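PDB 2EQD: endoglucanase from Clostridium thermocellum, which probably hydrolyses internal beta-1,4-glucosidic bonds of cellulose and xyloglucan, this chain being the family 44 glycoside hydrolase part of a longer multidomain enzyme. Local coordinates for residues N52-F57 with T151-V156; G229-G234 with V279-W284; A478-S483 with A506-H511. The protein carries 1 engineered substitution. All blocks are in the same frame, centred on the assembly; numbering follows the deposited sequence.

Contact 1: N52-F57 with T151-V156; sequences NWENNF and TEDDYV. With CA (calcium ion), chain G.
E54 and T151 bring their CA atoms to 6.1 Å and N52 lies opposite V156, yet no hydrogen bond joins the loop 52-57 to 151-156, which runs from a turn into the short strand 155-157. A calcium ion joins them instead. E54 reaches it with both carboxylate oxygens, OE1 at 2.3 Å and OE2 at 2.4 Å from the calcium. Its chain is extended beyond CG (chi2 -166°), which carries the carboxylate straight out from the loop. From the other segment come D153 OD1 and the backbone carbonyl oxygen of Y155, each 2.2 Å from the ion, and D150 O completes the protein ligands. D153 OD1 has a second task: Y155 N donates to it in an Asx turn, at 3.0 Å from OD1 and from above the carboxylate plane, so one atom holds both the metal and the turn that presents the Y155 carbonyl.

Beside the ion, V156 spreads its two methyls over the first loop. CG2 lies against the N52 amide and the carboxylate carbon of E54, with CG2 to CD 3.5 Å, while CG1 meets the W53 indole obliquely at CD1, also 3.5 Å away. N52 is well anchored: OD1 accepts from E54 N in another Asx turn, and ND2 donates to S116 O. W53 stacks on F161.

With E54 OE1 and D153 OD1 only 4.2 Å apart, the two carboxylates would probably repel each other without the cation. Calcium probably offsets their charge, and it ties together two loops distant in sequence.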
ATOM      1  N   ASN A  52      -4.503  20.891  -7.517  1.00 32.80           N
ATOM      2  CA  ASN A  52      -5.405  21.961  -7.096  1.00 34.26           C
ATOM      3  C   ASN A  52      -6.848  21.548  -7.354  1.00 34.82           C
ATOM      4  O   ASN A  52      -7.301  21.551  -8.496  1.00 33.36           O
ATOM      5  CB  ASN A  52      -5.089  23.238  -7.876  1.00 35.35           C
ATOM      6  CG  ASN A  52      -5.823  24.449  -7.343  1.00 37.04           C
ATOM      7  OD1 ASN A  52      -6.753  24.329  -6.547  1.00 38.67           O
ATOM      8  ND2 ASN A  52      -5.408  25.630  -7.787  1.00 38.73           N
ATOM      9  N   TRP A  53      -7.574  21.205  -6.293  1.00 37.23           N
ATOM     10  CA  TRP A  53      -8.963  20.769  -6.440  1.00 40.13           C
ATOM     11  C   TRP A  53      -9.930  21.751  -7.094  1.00 40.17           C
ATOM     12  O   TRP A  53     -10.916  21.337  -7.689  1.00 40.18           O
ATOM     13  CB  TRP A  53      -9.544  20.348  -5.089  1.00 43.03           C
ATOM     14  CG  TRP A  53      -9.870  21.461  -4.150  1.00 46.46           C
ATOM     15  CD1 TRP A  53      -9.002  22.150  -3.355  1.00 48.06           C
ATOM     16  CD2 TRP A  53     -11.174  21.958  -3.843  1.00 48.86           C
ATOM     17  NE1 TRP A  53      -9.684  23.041  -2.561  1.00 48.39           N
ATOM     18  CE2 TRP A  53     -11.021  22.942  -2.841  1.00 50.17           C
ATOM     19  CE3 TRP A  53     -12.461  21.663  -4.315  1.00 50.22           C
ATOM     20  CZ2 TRP A  53     -12.112  23.636  -2.298  1.00 51.00           C
ATOM     21  CZ3 TRP A  53     -13.546  22.355  -3.773  1.00 50.83           C
ATOM     22  CH2 TRP A  53     -13.361  23.331  -2.775  1.00 51.00           C
ATOM     23  N   GLU A  54      -9.648  23.048  -6.983  1.00 41.13           N
ATOM     24  CA  GLU A  54     -10.507  24.071  -7.571  1.00 38.89           C
ATOM     25  C   GLU A  54     -10.488  24.033  -9.098  1.00 38.52           C
ATOM     26  O   GLU A  54     -11.494  24.343  -9.733  1.00 38.67           O
ATOM     27  CB  GLU A  54     -10.087  25.472  -7.115  1.00 39.17           C
ATOM     28  CG  GLU A  54      -9.439  25.550  -5.729  1.00 37.74           C
ATOM     29  CD  GLU A  54      -9.348  26.982  -5.201  1.00 35.18           C
ATOM     30  OE1 GLU A  54      -8.963  27.882  -5.987  1.00 35.30           O
ATOM     31  OE2 GLU A  54      -9.652  27.194  -4.002  1.00 29.63           O
ATOM     32  N   ASN A  55      -9.349  23.665  -9.685  1.00 38.32           N
ATOM     33  CA  ASN A  55      -9.227  23.617 -11.141  1.00 39.14           C
ATOM     34  C   ASN A  55      -8.621  22.337 -11.746  1.00 39.57           C
ATOM     35  O   ASN A  55      -8.507  22.223 -12.968  1.00 39.41           O
ATOM     36  CB  ASN A  55      -8.426  24.829 -11.641  1.00 40.40           C
ATOM     37  CG  ASN A  55      -7.049  24.929 -11.005  1.00 41.00           C
ATOM     38  OD1 ASN A  55      -6.372  23.923 -10.794  1.00 42.75           O
ATOM     39  ND2 ASN A  55      -6.618  26.148 -10.720  1.00 42.41           N
ATOM     40  N   ASN A  56      -8.222  21.395 -10.895  1.00 39.70           N
ATOM     41  CA  ASN A  56      -7.650  20.120 -11.333  1.00 38.95           C
ATOM     42  C   ASN A  56      -6.276  20.177 -11.986  1.00 38.40           C
ATOM     43  O   ASN A  56      -5.827  19.199 -12.583  1.00 39.21           O
ATOM     44  CB  ASN A  56      -8.615  19.407 -12.280  1.00 40.27           C
ATOM     45  CG  ASN A  56      -9.927  19.059 -11.612  1.00 44.45           C
ATOM     46  OD1 ASN A  56      -9.967  18.263 -10.667  1.00 44.91           O
ATOM     47  ND2 ASN A  56     -11.015  19.660 -12.095  1.00 46.06           N
ATOM     48  N   PHE A  57      -5.595  21.310 -11.873  1.00 36.65           N
ATOM     49  CA  PHE A  57      -4.267  21.418 -12.466  1.00 33.57           C
ATOM     50  C   PHE A  57      -3.232  20.824 -11.511  1.00 32.03           C
ATOM     51  O   PHE A  57      -3.413  20.848 -10.287  1.00 30.40           O
ATOM     52  CB  PHE A  57      -3.908  22.887 -12.741  1.00 32.94           C
ATOM     53  CG  PHE A  57      -4.747  23.538 -13.800  1.00 30.54           C
ATOM     54  CD1 PHE A  57      -4.769  23.039 -15.097  1.00 32.20           C
ATOM     55  CD2 PHE A  57      -5.493  24.672 -13.512  1.00 31.22           C
ATOM     56  CE1 PHE A  57      -5.522  23.664 -16.101  1.00 30.42           C
ATOM     57  CE2 PHE A  57      -6.249  25.306 -14.496  1.00 30.85           C
ATOM     58  CZ  PHE A  57      -6.262  24.800 -15.798  1.00 30.08           C
ATOM     59  N   THR A 151     -11.286  30.299  -7.940  1.00 55.35           N
ATOM     60  CA  THR A 151     -10.044  30.013  -8.639  1.00 55.96           C
ATOM     61  C   THR A 151      -9.201  31.277  -8.768  1.00 56.62           C
ATOM     62  O   THR A 151      -8.017  31.218  -9.088  1.00 58.14           O
ATOM     63  CB  THR A 151     -10.312  29.494 -10.054  1.00 55.44           C
ATOM     64  OG1 THR A 151     -10.725  30.585 -10.890  1.00 54.08           O
ATOM     65  CG2 THR A 151     -11.407  28.447 -10.028  1.00 55.46           C
ATOM     66  N   GLU A 152      -9.816  32.425  -8.513  1.00 57.11           N
ATOM     67  CA  GLU A 152      -9.117  33.693  -8.648  1.00 56.25           C
ATOM     68  C   GLU A 152      -8.321  34.166  -7.452  1.00 54.54           C
ATOM     69  O   GLU A 152      -7.379  34.934  -7.617  1.00 54.21           O
ATOM     70  CB  GLU A 152     -10.097  34.778  -9.067  1.00 58.00           C
ATOM     71  CG  GLU A 152     -10.679  34.549 -10.437  1.00 61.18           C
ATOM     72  CD  GLU A 152     -11.581  35.684 -10.861  1.00 65.07           C
ATOM     73  OE1 GLU A 152     -12.534  35.999 -10.111  1.00 66.07           O
ATOM     74  OE2 GLU A 152     -11.336  36.263 -11.945  1.00 66.80           O
ATOM     75  N   ASP A 153      -8.678  33.730  -6.250  1.00 53.75           N
ATOM     76  CA  ASP A 153      -7.903  34.167  -5.091  1.00 53.57           C
ATOM     77  C   ASP A 153      -6.512  33.546  -5.143  1.00 52.69           C
ATOM     78  O   ASP A 153      -6.176  32.794  -6.069  1.00 52.32           O
ATOM     79  CB  ASP A 153      -8.594  33.802  -3.768  1.00 54.54           C
ATOM     80  CG  ASP A 153      -8.950  32.334  -3.670  1.00 57.05           C
ATOM     81  OD1 ASP A 153      -8.124  31.484  -4.070  1.00 59.87           O
ATOM     82  OD2 ASP A 153     -10.055  32.031  -3.174  1.00 57.67           O
ATOM     83  N   ASP A 154      -5.695  33.868  -4.154  1.00 51.62           N
ATOM     84  CA  ASP A 154      -4.350  33.332  -4.112  1.00 52.02           C
ATOM     85  C   ASP A 154      -4.271  32.121  -3.195  1.00 50.56           C
ATOM     86  O   ASP A 154      -3.187  31.705  -2.794  1.00 49.89           O
ATOM     87  CB  ASP A 154      -3.374  34.414  -3.638  1.00 53.89           C
ATOM     88  CG  ASP A 154      -3.341  35.613  -4.567  1.00 54.57           C
ATOM     89  OD1 ASP A 154      -3.192  35.419  -5.797  1.00 54.53           O
ATOM     90  OD2 ASP A 154      -3.456  36.751  -4.061  1.00 56.39           O
ATOM     91  N   TYR A 155      -5.417  31.535  -2.877  1.00 49.96           N
ATOM     92  CA  TYR A 155      -5.427  30.388  -1.983  1.00 48.19           C
ATOM     93  C   TYR A 155      -6.293  29.202  -2.383  1.00 46.44           C
ATOM     94  O   TYR A 155      -7.187  29.306  -3.220  1.00 46.25           O
ATOM     95  CB  TYR A 155      -5.838  30.839  -0.588  1.00 48.33           C
ATOM     96  CG  TYR A 155      -4.977  31.945  -0.039  1.00 49.77           C
ATOM     97  CD1 TYR A 155      -3.607  31.770   0.118  1.00 51.00           C
ATOM     98  CD2 TYR A 155      -5.537  33.158   0.355  1.00 49.79           C
ATOM     99  CE1 TYR A 155      -2.811  32.771   0.657  1.00 51.47           C
ATOM    100  CE2 TYR A 155      -4.756  34.165   0.895  1.00 50.68           C
ATOM    101  CZ  TYR A 155      -3.392  33.965   1.048  1.00 51.38           C
ATOM    102  OH  TYR A 155      -2.611  34.950   1.609  1.00 51.82           O
ATOM    103  N   VAL A 156      -5.980  28.070  -1.764  1.00 44.10           N
ATOM    104  CA  VAL A 156      -6.695  26.813  -1.945  1.00 41.38           C
ATOM    105  C   VAL A 156      -6.776  26.242  -0.531  1.00 40.19           C
ATOM    106  O   VAL A 156      -5.763  26.097   0.154  1.00 39.09           O
ATOM    107  CB  VAL A 156      -5.926  25.849  -2.859  1.00 41.21           C
ATOM    108  CG1 VAL A 156      -6.491  24.462  -2.734  1.00 40.67           C
ATOM    109  CG2 VAL A 156      -6.027  26.313  -4.297  1.00 40.54           C
TER
HETATM  110 CA    CA G 701      -9.020  29.505  -4.342  1.00 36.83          CA

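Contact 2: G229-G234 with V279-W284; sequences GPALYG and VLDVHW. With BGC (beta-D-glucopyranose), chain B.
G229 pairs with L280 and L232 with V282 in two parallel neighbouring strands, whose axes come within 4.2 Å at an angle of 7°. Backbone hydrogen bonds carry the pairing. G229 N donates to V279 O, D281 N to G229 O, and H283 N to L232 O. Between them the register slips by one residue in a beta bulge, where D281 O takes A231 N and, weakly, L232 N at 3.5 Å. P230, entered through a cis peptide, has no hydrogen to give there, and A231 turns to positive phi (71°).

Apolar contacts lie on the side facing the helices. P230 CD meets L280 CD1 at 4.2 Å, the two side chains crossing, and both pack on Y261 of helix 257-272. L232 and V282 share this side and rest on Y238 of helix 235-240.

Polar side chains occupy the other side. D281 sets OD2 3.7 Å from A231 CB. The H283 imidazole lays one face over the backbone carbon of A231; with CG anti to its own carbonyl carbon (chi1 -65°), the ring leans back over the neighbouring strand and brings CD2 to 3.6 Å from A231 O. Its NE2 is held by N185 OD1.

Sugar contact comes from Y233 just past the strand. Its hydroxyl is hydrogen-bonded to Q242 OE1, and a glucose ring oxygen, O5, lies 3.6 Å from Y233 OH, oblique to the ring.

Two adjacent parallel strands joined through helices form a beta-alpha-beta crossover, and a sugar site beyond the C-terminal ends of such strands is typical of a TIM-barrel glycoside hydrolase.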
ATOM      1  N   GLY A 229      -0.061   9.057   7.240  1.00 24.24           N
ATOM      2  CA  GLY A 229       1.141   9.871   7.222  1.00 24.06           C
ATOM      3  C   GLY A 229       2.334   9.029   7.605  1.00 24.64           C
ATOM      4  O   GLY A 229       2.163   8.026   8.293  1.00 24.43           O
ATOM      5  N   PRO A 230       3.556   9.399   7.189  1.00 25.66           N
ATOM      6  CA  PRO A 230       3.924  10.564   6.376  1.00 26.33           C
ATOM      7  C   PRO A 230       4.086  10.217   4.896  1.00 26.50           C
ATOM      8  O   PRO A 230       4.369  11.099   4.070  1.00 27.40           O
ATOM      9  CB  PRO A 230       5.271  11.007   6.978  1.00 27.86           C
ATOM     10  CG  PRO A 230       5.536  10.033   8.157  1.00 25.77           C
ATOM     11  CD  PRO A 230       4.761   8.807   7.785  1.00 25.54           C
ATOM     12  N   ALA A 231       3.924   8.937   4.570  1.00 24.38           N
ATOM     13  CA  ALA A 231       4.076   8.477   3.200  1.00 22.57           C
ATOM     14  C   ALA A 231       5.551   8.538   2.809  1.00 22.28           C
ATOM     15  O   ALA A 231       5.899   9.042   1.748  1.00 23.49           O
ATOM     16  CB  ALA A 231       3.246   9.344   2.268  1.00 20.48           C
ATOM     17  N   LEU A 232       6.426   8.032   3.668  1.00 22.84           N
ATOM     18  CA  LEU A 232       7.851   8.062   3.375  1.00 24.65           C
ATOM     19  C   LEU A 232       8.159   7.151   2.197  1.00 26.84           C
ATOM     20  O   LEU A 232       7.678   6.026   2.114  1.00 27.66           O
ATOM     21  CB  LEU A 232       8.651   7.665   4.620  1.00 24.22           C
ATOM     22  CG  LEU A 232       8.215   8.459   5.861  1.00 24.40           C
ATOM     23  CD1 LEU A 232       9.046   8.019   7.053  1.00 25.58           C
ATOM     24  CD2 LEU A 232       8.354   9.945   5.635  1.00 22.08           C
ATOM     25  N   TYR A 233       8.963   7.663   1.277  1.00 27.20           N
ATOM     26  CA  TYR A 233       9.328   6.942   0.067  1.00 27.09           C
ATOM     27  C   TYR A 233      10.092   5.656   0.323  1.00 27.76           C
ATOM     28  O   TYR A 233       9.847   4.651  -0.328  1.00 27.66           O
ATOM     29  CB  TYR A 233      10.164   7.861  -0.828  1.00 26.25           C
ATOM     30  CG  TYR A 233      11.641   7.865  -0.515  1.00 22.72           C
ATOM     31  CD1 TYR A 233      12.496   6.960  -1.136  1.00 21.57           C
ATOM     32  CD2 TYR A 233      12.186   8.787   0.377  1.00 20.68           C
ATOM     33  CE1 TYR A 233      13.857   6.976  -0.884  1.00 21.49           C
ATOM     34  CE2 TYR A 233      13.547   8.813   0.641  1.00 21.29           C
ATOM     35  CZ  TYR A 233      14.382   7.906  -0.000  1.00 23.62           C
ATOM     36  OH  TYR A 233      15.749   7.938   0.202  1.00 25.63           O
ATOM     37  N   GLY A 234      11.035   5.695   1.257  1.00 29.22           N
ATOM     38  CA  GLY A 234      11.827   4.515   1.528  1.00 29.52           C
ATOM     39  C   GLY A 234      12.649   4.622   2.793  1.00 29.93           C
ATOM     40  O   GLY A 234      12.636   5.634   3.491  1.00 27.07           O
ATOM     41  N   VAL A 279      -3.235   6.222  10.692  1.00 39.74           N
ATOM     42  CA  VAL A 279      -2.423   5.187  10.055  1.00 38.13           C
ATOM     43  C   VAL A 279      -1.009   5.629   9.729  1.00 37.78           C
ATOM     44  O   VAL A 279      -0.825   6.626   9.027  1.00 39.64           O
ATOM     45  CB  VAL A 279      -3.050   4.716   8.699  1.00 37.44           C
ATOM     46  CG1 VAL A 279      -2.247   3.553   8.136  1.00 35.66           C
ATOM     47  CG2 VAL A 279      -4.516   4.333   8.874  1.00 35.88           C
ATOM     48  N   LEU A 280      -0.011   4.900  10.227  1.00 36.16           N
ATOM     49  CA  LEU A 280       1.375   5.220   9.891  1.00 34.67           C
ATOM     50  C   LEU A 280       1.495   4.742   8.435  1.00 34.46           C
ATOM     51  O   LEU A 280       1.274   3.565   8.131  1.00 34.57           O
ATOM     52  CB  LEU A 280       2.364   4.451  10.778  1.00 32.75           C
ATOM     53  CG  LEU A 280       3.835   4.783  10.502  1.00 32.09           C
ATOM     54  CD1 LEU A 280       4.116   6.189  10.966  1.00 31.03           C
ATOM     55  CD2 LEU A 280       4.760   3.809  11.204  1.00 31.42           C
ATOM     56  N   ASP A 281       1.824   5.665   7.541  1.00 33.74           N
ATOM     57  CA  ASP A 281       1.922   5.360   6.121  1.00 32.61           C
ATOM     58  C   ASP A 281       3.338   5.500   5.547  1.00 31.15           C
ATOM     59  O   ASP A 281       3.924   6.581   5.575  1.00 28.99           O
ATOM     60  CB  ASP A 281       0.938   6.270   5.367  1.00 33.82           C
ATOM     61  CG  ASP A 281       1.024   6.120   3.867  1.00 35.60           C
ATOM     62  OD1 ASP A 281       1.592   5.103   3.402  1.00 37.92           O
ATOM     63  OD2 ASP A 281       0.510   7.016   3.154  1.00 35.16           O
ATOM     64  N   VAL A 282       3.871   4.396   5.031  1.00 30.46           N
ATOM     65  CA  VAL A 282       5.204   4.375   4.443  1.00 31.33           C
ATOM     66  C   VAL A 282       5.179   3.637   3.104  1.00 32.67           C
ATOM     67  O   VAL A 282       4.282   2.822   2.856  1.00 33.87           O
ATOM     68  CB  VAL A 282       6.224   3.663   5.376  1.00 30.72           C
ATOM     69  CG1 VAL A 282       6.135   4.246   6.768  1.00 30.21           C
ATOM     70  CG2 VAL A 282       5.951   2.167   5.421  1.00 29.22           C
ATOM     71  N   HIS A 283       6.157   3.930   2.246  1.00 32.82           N
ATOM     72  CA  HIS A 283       6.265   3.280   0.943  1.00 32.02           C
ATOM     73  C   HIS A 283       7.423   2.285   1.015  1.00 31.78           C
ATOM     74  O   HIS A 283       8.433   2.552   1.663  1.00 32.54           O
ATOM     75  CB  HIS A 283       6.524   4.308  -0.166  1.00 31.35           C
ATOM     76  CG  HIS A 283       5.395   5.269  -0.379  1.00 31.90           C
ATOM     77  ND1 HIS A 283       4.076   4.932  -0.154  1.00 31.68           N
ATOM     78  CD2 HIS A 283       5.382   6.543  -0.840  1.00 31.52           C
ATOM     79  CE1 HIS A 283       3.302   5.957  -0.464  1.00 30.86           C
ATOM     80  NE2 HIS A 283       4.069   6.947  -0.883  1.00 30.79           N
ATOM     81  N   TRP A 284       7.279   1.143   0.348  1.00 31.59           N
ATOM     82  CA  TRP A 284       8.315   0.116   0.380  1.00 30.58           C
ATOM     83  C   TRP A 284       8.646  -0.495  -0.978  1.00 30.43           C
ATOM     84  O   TRP A 284       7.864  -1.268  -1.532  1.00 30.82           O
ATOM     85  CB  TRP A 284       7.899  -0.992   1.365  1.00 29.69           C
ATOM     86  CG  TRP A 284       8.925  -2.069   1.562  1.00 29.12           C
ATOM     87  CD1 TRP A 284       8.947  -3.305   0.974  1.00 29.84           C
ATOM     88  CD2 TRP A 284      10.090  -2.004   2.396  1.00 28.31           C
ATOM     89  NE1 TRP A 284      10.053  -4.014   1.394  1.00 29.03           N
ATOM     90  CE2 TRP A 284      10.771  -3.236   2.266  1.00 28.55           C
ATOM     91  CE3 TRP A 284      10.627  -1.020   3.238  1.00 26.81           C
ATOM     92  CZ2 TRP A 284      11.965  -3.512   2.952  1.00 27.68           C
ATOM     93  CZ3 TRP A 284      11.812  -1.292   3.919  1.00 27.03           C
ATOM     94  CH2 TRP A 284      12.468  -2.531   3.771  1.00 26.56           C
TER
HETATM   95  C2  BGC B   4      16.087   4.945  -3.950  0.88 44.05           C
HETATM   96  C3  BGC B   4      15.360   5.547  -5.156  0.88 43.89           C
HETATM   97  C4  BGC B   4      14.794   6.918  -4.783  0.88 45.56           C
HETATM   98  C5  BGC B   4      15.986   7.749  -4.338  0.88 46.55           C
HETATM   99  C6  BGC B   4      15.524   9.177  -4.037  0.88 47.47           C
HETATM  100  C1  BGC B   4      17.181   5.894  -3.447  0.88 44.04           C
HETATM  101  O2  BGC B   4      16.681   3.704  -4.329  0.88 43.97           O
HETATM  102  O3  BGC B   4      14.312   4.665  -5.563  0.88 41.89           O
HETATM  103  O4  BGC B   4      14.210   7.607  -5.902  0.88 47.04           O
HETATM  104  O5  BGC B   4      16.618   7.186  -3.175  0.88 46.10           O
HETATM  105  O6  BGC B   4      16.658   9.988  -3.722  0.88 48.41           O

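Contact 3: A478-S483 with A506-H511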
ATOM      1  N   ALA A 478      -5.103 -22.124  -9.358  1.00 30.36           N
ATOM      2  CA  ALA A 478      -3.707 -21.744  -9.395  1.00 30.38           C
ATOM      3  C   ALA A 478      -3.292 -21.146 -10.721  1.00 30.12           C
ATOM      4  O   ALA A 478      -3.998 -21.275 -11.724  1.00 27.93           O
ATOM      5  CB  ALA A 478      -2.846 -22.959  -9.093  1.00 31.61           C
ATOM      6  N   PHE A 479      -2.132 -20.488 -10.688  1.00 30.43           N
ATOM      7  CA  PHE A 479      -1.519 -19.869 -11.860  1.00 30.21           C
ATOM      8  C   PHE A 479      -0.053 -20.235 -11.776  1.00 31.52           C
ATOM      9  O   PHE A 479       0.465 -20.445 -10.677  1.00 32.69           O
ATOM     10  CB  PHE A 479      -1.707 -18.342 -11.844  1.00 28.14           C
ATOM     11  CG  PHE A 479      -0.931 -17.620 -10.760  1.00 24.48           C
ATOM     12  CD1 PHE A 479       0.445 -17.426 -10.881  1.00 22.11           C
ATOM     13  CD2 PHE A 479      -1.594 -17.071  -9.660  1.00 23.49           C
ATOM     14  CE1 PHE A 479       1.151 -16.686  -9.922  1.00 22.52           C
ATOM     15  CE2 PHE A 479      -0.906 -16.332  -8.696  1.00 21.92           C
ATOM     16  CZ  PHE A 479       0.475 -16.137  -8.828  1.00 21.61           C
ATOM     17  N   ASP A 480       0.618 -20.320 -12.921  1.00 32.61           N
ATOM     18  CA  ASP A 480       2.030 -20.682 -12.945  1.00 34.41           C
ATOM     19  C   ASP A 480       2.723 -20.179 -14.206  1.00 34.83           C
ATOM     20  O   ASP A 480       2.179 -19.337 -14.925  1.00 34.45           O
ATOM     21  CB  ASP A 480       2.175 -22.199 -12.865  1.00 36.96           C
ATOM     22  CG  ASP A 480       1.256 -22.921 -13.846  1.00 38.34           C
ATOM     23  OD1 ASP A 480       1.107 -22.434 -14.992  1.00 35.88           O
ATOM     24  OD2 ASP A 480       0.686 -23.976 -13.470  1.00 41.16           O
ATOM     25  N   ARG A 481       3.918 -20.707 -14.473  1.00 34.22           N
ATOM     26  CA  ARG A 481       4.679 -20.304 -15.648  1.00 34.51           C
ATOM     27  C   ARG A 481       3.916 -20.542 -16.935  1.00 33.86           C
ATOM     28  O   ARG A 481       4.326 -20.095 -17.993  1.00 34.88           O
ATOM     29  CB  ARG A 481       6.011 -21.038 -15.710  1.00 35.02           C
ATOM     30  CG  ARG A 481       6.978 -20.578 -14.663  1.00 39.30           C
ATOM     31  CD  ARG A 481       8.329 -21.236 -14.816  1.00 43.63           C
ATOM     32  NE  ARG A 481       8.263 -22.685 -14.668  1.00 49.40           N
ATOM     33  CZ  ARG A 481       9.312 -23.444 -14.364  1.00 52.31           C
ATOM     34  NH1 ARG A 481      10.502 -22.882 -14.172  1.00 53.18           N
ATOM     35  NH2 ARG A 481       9.173 -24.762 -14.256  1.00 52.15           N
ATOM     36  N   GLY A 482       2.796 -21.237 -16.841  1.00 34.43           N
ATOM     37  CA  GLY A 482       2.007 -21.504 -18.026  1.00 33.90           C
ATOM     38  C   GLY A 482       1.120 -20.343 -18.414  1.00 33.81           C
ATOM     39  O   GLY A 482       1.015 -20.001 -19.585  1.00 34.75           O
ATOM     40  N   SER A 483       0.483 -19.725 -17.429  1.00 33.45           N
ATOM     41  CA  SER A 483      -0.398 -18.610 -17.704  1.00 31.83           C
ATOM     42  C   SER A 483      -0.630 -17.793 -16.439  1.00 32.13           C
ATOM     43  O   SER A 483      -0.624 -18.337 -15.341  1.00 33.84           O
ATOM     44  CB  SER A 483      -1.724 -19.141 -18.247  1.00 28.98           C
ATOM     45  OG  SER A 483      -2.727 -18.154 -18.209  1.00 30.00           O
ATOM     46  N   ALA A 506       6.784 -26.729 -10.273  1.00 28.05           N
ATOM     47  CA  ALA A 506       7.703 -25.650  -9.960  1.00 27.40           C
ATOM     48  C   ALA A 506       7.017 -24.321 -10.202  1.00 26.68           C
ATOM     49  O   ALA A 506       6.084 -24.236 -11.005  1.00 25.06           O
ATOM     50  CB  ALA A 506       8.963 -25.755 -10.824  1.00 26.74           C
ATOM     51  N   LEU A 507       7.482 -23.296  -9.488  1.00 26.82           N
ATOM     52  CA  LEU A 507       6.948 -21.944  -9.590  1.00 25.84           C
ATOM     53  C   LEU A 507       5.451 -21.900  -9.812  1.00 26.00           C
ATOM     54  O   LEU A 507       4.968 -21.386 -10.830  1.00 26.01           O
ATOM     55  CB  LEU A 507       7.649 -21.183 -10.714  1.00 23.79           C
ATOM     56  CG  LEU A 507       9.150 -20.966 -10.505  1.00 22.40           C
ATOM     57  CD1 LEU A 507       9.663 -20.070 -11.611  1.00 23.98           C
ATOM     58  CD2 LEU A 507       9.427 -20.344  -9.153  1.00 19.40           C
ATOM     59  N   THR A 508       4.717 -22.435  -8.846  1.00 25.95           N
ATOM     60  CA  THR A 508       3.268 -22.459  -8.922  1.00 25.97           C
ATOM     61  C   THR A 508       2.684 -21.818  -7.682  1.00 24.54           C
ATOM     62  O   THR A 508       3.241 -21.942  -6.596  1.00 25.90           O
ATOM     63  CB  THR A 508       2.742 -23.906  -9.043  1.00 26.85           C
ATOM     64  OG1 THR A 508       3.047 -24.425 -10.344  1.00 29.17           O
ATOM     65  CG2 THR A 508       1.237 -23.946  -8.828  1.00 26.70           C
ATOM     66  N   ALA A 509       1.570 -21.115  -7.857  1.00 24.69           N
ATOM     67  CA  ALA A 509       0.864 -20.464  -6.753  1.00 22.92           C
ATOM     68  C   ALA A 509      -0.575 -20.958  -6.800  1.00 22.69           C
ATOM     69  O   ALA A 509      -1.274 -20.795  -7.804  1.00 21.61           O
ATOM     70  CB  ALA A 509       0.910 -18.950  -6.911  1.00 21.49           C
ATOM     71  N   CYS A 510      -1.013 -21.584  -5.722  1.00 23.37           N
ATOM     72  CA  CYS A 510      -2.369 -22.091  -5.685  1.00 27.09           C
ATOM     73  C   CYS A 510      -3.123 -21.671  -4.444  1.00 27.27           C
ATOM     74  O   CYS A 510      -2.530 -21.307  -3.427  1.00 27.68           O
ATOM     75  CB  CYS A 510      -2.367 -23.619  -5.794  1.00 29.21           C
ATOM     76  SG  CYS A 510      -0.783 -24.386  -5.388  1.00 36.87           S
ATOM     77  N   HIS A 511      -4.442 -21.699  -4.557  1.00 27.76           N
ATOM     78  CA  HIS A 511      -5.327 -21.353  -3.468  1.00 27.52           C
ATOM     79  C   HIS A 511      -6.210 -22.573  -3.257  1.00 27.21           C
ATOM     80  O   HIS A 511      -7.059 -22.896  -4.086  1.00 26.00           O
ATOM     81  CB  HIS A 511      -6.171 -20.130  -3.842  1.00 28.69           C
ATOM     82  CG  HIS A 511      -7.099 -19.674  -2.755  1.00 30.35           C
ATOM     83  ND1 HIS A 511      -7.689 -18.427  -2.761  1.00 29.04           N
ATOM     84  CD2 HIS A 511      -7.552 -20.300  -1.643  1.00 31.29           C
ATOM     85  CE1 HIS A 511      -8.465 -18.306  -1.699  1.00 30.14           C
ATOM     86  NE2 HIS A 511      -8.399 -19.427  -1.004  1.00 31.36           N
TER
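The F479 ring receives the methyl of A509 over one face, a CH-pi contact with CB 3.7 Å from the ring centroid and 23° off the normal, nearest to the CZ corner. F479 CG sits between its backbone N and carbonyl carbon (chi1 69°), which swings the ring across to the neighbouring strand. The other flat group, the R481 guanidinium, has L507 CB over one face, while A506 CB approaches NH2 obliquely at 3.6 Å. Before it, R481 CD lies on L507 CD1. This arginine is exposed and also touches a crystal neighbour, so its pose may partly reflect the lattice.

Between the strands, F479 and A509 form an antiparallel hydrogen-bonded pair: F479 N reaches A509 O at 3.0 Å and A509 N reaches F479 O at 3.1 Å. Next to it, A478 and C510 make a non-hydrogen-bonded pair with their CB atoms in contact. D480 stands alongside T508, its OD2 in a salt bridge with R489, and a type I turn follows from D480 to S483.

F479, A509 and L507 also pack on helices 368-383 and 398-408; this is the sheet of the beta-sandwich domain, built from the end of the chain together with strand 8-22, docking against the helices round the barrel.

Along the chain the three contacts follow one another in series, each closing before the next opens. Contact 2 lies near the middle, about 9 Å from the chain's centre, in the eight-stranded parallel barrel sheet. Contact 1 is on the periphery, its centre about 27 Å from that of contact 2, where strand 155-157 edges a small three-stranded sheet. Contact 3 belongs to the nine-stranded mixed sheet on the far side of the chain's centre, about 49 Å from contact 1 and 32 Å from contact 2 between centres. None touches another: they mark three separate parts of the chain, a calcium-bound outer loop, the barrel with its sugar site and the beta-sandwich.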